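Local coordinates for protein putative acyl-CoA thioester hydrolase YbhC (Escherichia coli K-12, PDB 3GRH) that is a putative thioesterase of the outer membrane, a lipoprotein of the pectinesterase family that neither binds pectin nor shows pectinesterase activity, at residues Q337-N349 with K367-F379. Sequence-based numbering, arbitrary orientation.
Sequences QLGRSLDVDANTN and KPWADAVISNRPF
Asp-343 and Arg-377 form a side-on salt bridge, with NE 3.0 Å from Asp-343 OD2 and NH2 3.1 Å from OD1. Carboxylate and guanidinium lie nearly coplanar, 20° apart, and both oxygens use their syn lone pairs. Each takes a second donor: Ser-341 OG reaches OD1, while Ser-375 OG meets OD2 on its anti side at 2.7 Å. Aspartate suits this buried place because each oxygen can accept two bonds, and the arginine probably helps keep it ionised. Arg-377 also presents NH1 and NH2 end-on to Asn-349 OD1; its chain runs extended to CD, then bends at chi3 (53°), bringing the guanidinium edge to both partners.

Backbone bonds join the strands in parallel, Ala-370 N to Gly-339 O (2.9 Å) and Val-373 N to Ser-341 O. Between them a water accepts from Ser-341 N, within hydrogen-bonding distance of Ala-370 O. Just before the corner at Leu-338, Gln-337 adds a nearly straight bond, NE2 to Lys-367 O (2.8 Å).

Leu-338 CB sits over one face of the Trp-369 six-membered ring in a CH-pi contact, 3.9 Å from its centroid. Glycine suits position 339: a CB would run into Trp-369 near CZ3 and, at these backbone angles, into the Leu-338 carbonyl oxygen. Val-373 CB lies over the Arg-340 guanidinium centre, 3.5 Å above its plane.

These are neighbouring coils of the family's right-handed parallel beta-helix. Arg-340, inferred by similarity to bind substrate, salt-bridges Asp-280, the predicted nucleophile. Val-373 probably helps position its guanidinium by packing on the flat face, which keeps the in-plane N-H groups available for such polar partners.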
loop_
_atom_site.group_PDB
_atom_site.type_symbol
_atom_site.label_atom_id
_atom_site.label_comp_id
_atom_site.label_asym_id
_atom_site.label_seq_id
_atom_site.Cartn_x
_atom_site.Cartn_y
_atom_site.Cartn_z
ATOM N N GLN A 337 -13.415 -10.382 -1.404
ATOM C CA GLN A 337 -13.268 -9.976 -2.779
ATOM C C GLN A 337 -11.905 -9.359 -3.035
ATOM O O GLN A 337 -11.225 -8.942 -2.138
ATOM C CB GLN A 337 -14.416 -9.015 -3.113
ATOM C CG GLN A 337 -15.708 -9.746 -3.302
ATOM C CD GLN A 337 -16.934 -8.829 -3.359
ATOM O OE1 GLN A 337 -17.194 -8.093 -2.390
ATOM N NE2 GLN A 337 -17.703 -8.917 -4.416
ATOM N N LEU A 338 -11.472 -9.357 -4.304
ATOM C CA LEU A 338 -10.134 -8.873 -4.665
ATOM C C LEU A 338 -10.057 -7.392 -4.614
ATOM O O LEU A 338 -8.952 -6.813 -4.436
ATOM C CB LEU A 338 -9.743 -9.392 -6.001
ATOM C CG LEU A 338 -9.591 -10.884 -6.164
ATOM C CD1 LEU A 338 -9.352 -11.172 -7.657
ATOM C CD2 LEU A 338 -8.451 -11.344 -5.287
ATOM N N GLY A 339 -11.196 -6.684 -4.773
ATOM C CA GLY A 339 -11.093 -5.252 -4.712
ATOM C C GLY A 339 -12.354 -4.506 -5.086
ATOM O O GLY A 339 -13.379 -5.101 -5.394
ATOM N N ARG A 340 -12.236 -3.190 -5.091
ATOM C CA ARG A 340 -13.320 -2.261 -5.519
ATOM C C ARG A 340 -12.659 -0.929 -5.741
ATOM O O ARG A 340 -11.593 -0.618 -5.229
ATOM C CB ARG A 340 -14.442 -2.107 -4.521
ATOM C CG ARG A 340 -13.982 -1.664 -3.175
ATOM C CD ARG A 340 -15.139 -1.619 -2.219
ATOM N NE ARG A 340 -14.759 -1.149 -0.893
ATOM C CZ ARG A 340 -15.624 -0.925 0.093
ATOM N NH1 ARG A 340 -16.937 -1.132 -0.059
ATOM N NH2 ARG A 340 -15.186 -0.472 1.254
ATOM N N SER A 341 -13.231 -0.128 -6.622
ATOM C CA SER A 341 -12.615 1.158 -6.875
ATOM C C SER A 341 -12.943 2.143 -5.765
ATOM O O SER A 341 -14.050 2.132 -5.228
ATOM C CB SER A 341 -13.119 1.694 -8.243
ATOM O OG SER A 341 -12.586 3.003 -8.550
ATOM N N LEU A 342 -11.962 2.968 -5.397
ATOM C CA LEU A 342 -12.122 3.979 -4.347
ATOM C C LEU A 342 -12.414 5.293 -5.058
ATOM O O LEU A 342 -11.504 6.025 -5.435
ATOM C CB LEU A 342 -10.831 4.064 -3.495
ATOM C CG LEU A 342 -10.716 5.055 -2.364
ATOM C CD1 LEU A 342 -11.848 4.862 -1.395
ATOM C CD2 LEU A 342 -9.391 4.863 -1.649
ATOM N N ASP A 343 -13.719 5.550 -5.269
ATOM C CA ASP A 343 -14.167 6.643 -6.128
ATOM C C ASP A 343 -14.255 7.949 -5.315
ATOM O O ASP A 343 -15.313 8.464 -4.998
ATOM C CB ASP A 343 -15.492 6.302 -6.758
ATOM C CG ASP A 343 -15.393 5.375 -7.928
ATOM O OD1 ASP A 343 -14.278 4.919 -8.309
ATOM O OD2 ASP A 343 -16.504 5.115 -8.467
ATOM N N VAL A 344 -13.094 8.483 -5.000
ATOM C CA VAL A 344 -12.945 9.630 -4.107
ATOM C C VAL A 344 -13.371 10.947 -4.739
ATOM O O VAL A 344 -13.773 11.928 -4.034
ATOM C CB VAL A 344 -11.507 9.740 -3.586
ATOM C CG1 VAL A 344 -11.257 8.728 -2.485
ATOM C CG2 VAL A 344 -10.465 9.612 -4.690
ATOM N N ASP A 345 -13.334 10.984 -6.065
ATOM C CA ASP A 345 -13.676 12.139 -6.832
ATOM C C ASP A 345 -14.131 11.716 -8.240
ATOM O O ASP A 345 -13.983 10.560 -8.618
ATOM C CB ASP A 345 -12.474 13.133 -6.820
ATOM C CG ASP A 345 -11.204 12.551 -7.431
ATOM O OD1 ASP A 345 -11.367 11.769 -8.378
ATOM O OD2 ASP A 345 -10.059 12.871 -6.984
ATOM N N ALA A 346 -14.659 12.653 -9.028
ATOM C CA ALA A 346 -15.264 12.255 -10.298
ATOM C C ALA A 346 -14.248 11.747 -11.315
ATOM O O ALA A 346 -14.551 10.887 -12.169
ATOM C CB ALA A 346 -16.150 13.383 -10.852
ATOM N N ASN A 347 -12.999 12.150 -11.158
ATOM C CA ASN A 347 -12.044 11.755 -12.160
ATOM C C ASN A 347 -11.226 10.580 -11.680
ATOM O O ASN A 347 -10.065 10.525 -11.985
ATOM C CB ASN A 347 -11.114 12.903 -12.536
ATOM C CG ASN A 347 -10.354 12.647 -13.851
ATOM O OD1 ASN A 347 -10.913 12.114 -14.831
ATOM N ND2 ASN A 347 -9.069 13.039 -13.881
ATOM N N THR A 348 -11.820 9.659 -10.946
ATOM C CA THR A 348 -11.114 8.460 -10.464
ATOM C C THR A 348 -11.729 7.223 -11.139
ATOM O O THR A 348 -12.946 7.157 -11.292
ATOM C CB THR A 348 -11.270 8.293 -8.929
ATOM O OG1 THR A 348 -10.568 9.389 -8.300
ATOM C CG2 THR A 348 -10.735 6.967 -8.449
ATOM N N ASN A 349 -10.878 6.264 -11.484
ATOM C CA ASN A 349 -11.332 4.951 -11.982
ATOM C C ASN A 349 -10.237 3.964 -11.620
ATOM O O ASN A 349 -9.278 3.786 -12.339
ATOM C CB ASN A 349 -11.566 5.000 -13.489
ATOM C CG ASN A 349 -12.228 3.784 -13.983
ATOM O OD1 ASN A 349 -12.852 3.053 -13.203
ATOM N ND2 ASN A 349 -12.257 3.630 -15.302
ATOM N N LYS A 367 -17.973 -13.202 -8.214
ATOM C CA LYS A 367 -17.930 -11.760 -8.254
ATOM C C LYS A 367 -16.722 -11.270 -7.445
ATOM O O LYS A 367 -16.813 -10.844 -6.307
ATOM C CB LYS A 367 -19.191 -11.173 -7.684
ATOM C CG LYS A 367 -20.403 -11.425 -8.493
ATOM C CD LYS A 367 -21.536 -10.575 -7.998
ATOM C CE LYS A 367 -22.669 -10.531 -9.016
ATOM N NZ LYS A 367 -22.564 -11.632 -10.030
ATOM N N PRO A 368 -15.534 -11.410 -8.009
ATOM C CA PRO A 368 -14.360 -11.019 -7.275
ATOM C C PRO A 368 -14.148 -9.532 -7.077
ATOM O O PRO A 368 -13.370 -9.156 -6.248
ATOM C CB PRO A 368 -13.216 -11.585 -8.136
ATOM C CG PRO A 368 -13.832 -11.685 -9.479
ATOM C CD PRO A 368 -15.213 -12.031 -9.305
ATOM N N TRP A 369 -14.840 -8.709 -7.846
ATOM C CA TRP A 369 -14.742 -7.282 -7.751
ATOM C C TRP A 369 -16.086 -6.666 -7.379
ATOM O O TRP A 369 -17.140 -6.938 -7.977
ATOM C CB TRP A 369 -14.267 -6.716 -9.070
ATOM C CG TRP A 369 -13.041 -7.302 -9.653
ATOM C CD1 TRP A 369 -12.975 -8.095 -10.733
ATOM C CD2 TRP A 369 -11.667 -7.097 -9.221
ATOM N NE1 TRP A 369 -11.641 -8.403 -11.021
ATOM C CE2 TRP A 369 -10.854 -7.787 -10.069
ATOM C CE3 TRP A 369 -11.085 -6.337 -8.186
ATOM C CZ2 TRP A 369 -9.475 -7.770 -9.933
ATOM C CZ3 TRP A 369 -9.740 -6.330 -8.058
ATOM C CH2 TRP A 369 -8.960 -7.024 -8.902
ATOM N N ALA A 370 -16.042 -5.851 -6.348
ATOM C CA ALA A 370 -17.241 -5.223 -5.779
ATOM C C ALA A 370 -17.552 -3.864 -6.392
ATOM O O ALA A 370 -16.715 -3.214 -7.018
ATOM C CB ALA A 370 -17.058 -5.086 -4.267
ATOM N N ASP A 371 -18.757 -3.374 -6.123
ATOM C CA ASP A 371 -19.073 -2.007 -6.526
ATOM C C ASP A 371 -18.199 -0.985 -5.811
ATOM O O ASP A 371 -17.642 -1.256 -4.720
ATOM C CB ASP A 371 -20.499 -1.688 -6.166
ATOM C CG ASP A 371 -21.493 -2.609 -6.820
ATOM O OD1 ASP A 371 -21.131 -3.450 -7.692
ATOM O OD2 ASP A 371 -22.702 -2.504 -6.431
ATOM N N ALA A 372 -18.111 0.218 -6.373
ATOM C CA ALA A 372 -17.172 1.226 -5.826
ATOM C C ALA A 372 -17.591 1.774 -4.498
ATOM O O ALA A 372 -18.798 1.897 -4.211
ATOM C CB ALA A 372 -17.001 2.366 -6.789
ATOM N N VAL A 373 -16.593 2.073 -3.672
ATOM C CA VAL A 373 -16.894 2.728 -2.413
ATOM C C VAL A 373 -17.044 4.223 -2.707
ATOM O O VAL A 373 -16.468 4.767 -3.669
ATOM C CB VAL A 373 -15.921 2.333 -1.307
ATOM C CG1 VAL A 373 -14.576 2.701 -1.660
ATOM C CG2 VAL A 373 -16.340 2.924 0.075
ATOM N N ILE A 374 -17.906 4.849 -1.893
ATOM C CA ILE A 374 -18.188 6.289 -1.909
ATOM C C ILE A 374 -19.267 6.577 -2.935
ATOM O O ILE A 374 -20.314 7.128 -2.607
ATOM C CB ILE A 374 -16.916 7.196 -2.086
ATOM C CG1 ILE A 374 -15.982 7.015 -0.868
ATOM C CG2 ILE A 374 -17.307 8.680 -2.188
ATOM C CD1 ILE A 374 -14.608 7.621 -1.042
ATOM N N SER A 375 -19.040 6.183 -4.169
ATOM C CA SER A 375 -19.989 6.435 -5.210
ATOM C C SER A 375 -21.010 5.345 -5.457
ATOM O O SER A 375 -22.024 5.617 -6.096
ATOM C CB SER A 375 -19.270 6.621 -6.516
ATOM O OG SER A 375 -18.671 5.373 -6.817
ATOM N N ASN A 376 -20.742 4.138 -4.950
ATOM C CA ASN A 376 -21.556 2.964 -5.188
ATOM C C ASN A 376 -21.749 2.656 -6.649
ATOM O O ASN A 376 -22.685 2.000 -7.005
ATOM C CB ASN A 376 -22.876 3.031 -4.446
ATOM C CG ASN A 376 -22.693 3.387 -2.990
ATOM O OD1 ASN A 376 -21.820 2.841 -2.324
ATOM N ND2 ASN A 376 -23.564 4.282 -2.469
ATOM N N ARG A 377 -20.768 3.054 -7.465
ATOM C CA ARG A 377 -20.788 2.785 -8.879
ATOM C C ARG A 377 -20.717 1.277 -9.124
ATOM O O ARG A 377 -19.783 0.609 -8.664
ATOM C CB ARG A 377 -19.613 3.455 -9.538
ATOM C CG ARG A 377 -19.497 3.095 -11.001
ATOM C CD ARG A 377 -18.387 3.835 -11.716
ATOM N NE ARG A 377 -17.048 3.758 -11.097
ATOM C CZ ARG A 377 -15.929 3.419 -11.714
ATOM N NH1 ARG A 377 -15.943 2.999 -12.975
ATOM N NH2 ARG A 377 -14.816 3.469 -11.033
ATOM N N PRO A 378 -21.703 0.710 -9.793
ATOM C CA PRO A 378 -21.706 -0.737 -9.941
ATOM C C PRO A 378 -20.486 -1.262 -10.670
ATOM O O PRO A 378 -20.019 -0.628 -11.594
ATOM C CB PRO A 378 -22.974 -0.987 -10.759
ATOM C CG PRO A 378 -23.840 0.144 -10.406
ATOM C CD PRO A 378 -22.953 1.319 -10.307
ATOM N N PHE A 379 -19.972 -2.429 -10.267
ATOM C CA PHE A 379 -18.821 -2.957 -10.955
ATOM C C PHE A 379 -19.215 -3.294 -12.382
ATOM O O PHE A 379 -20.313 -3.855 -12.609
ATOM C CB PHE A 379 -18.262 -4.205 -10.324
ATOM C CG PHE A 379 -17.140 -4.745 -11.087
ATOM C CD1 PHE A 379 -15.904 -4.107 -11.038
ATOM C CD2 PHE A 379 -17.255 -5.892 -11.863
ATOM C CE1 PHE A 379 -14.812 -4.584 -11.765
ATOM C CE2 PHE A 379 -16.164 -6.345 -12.615
ATOM C CZ PHE A 379 -14.945 -5.709 -12.547
HETATM O O HOH W 1 -18.538 -2.063 -2.289
HETATM O O HOH W 2 -15.533 -1.077 -8.183
#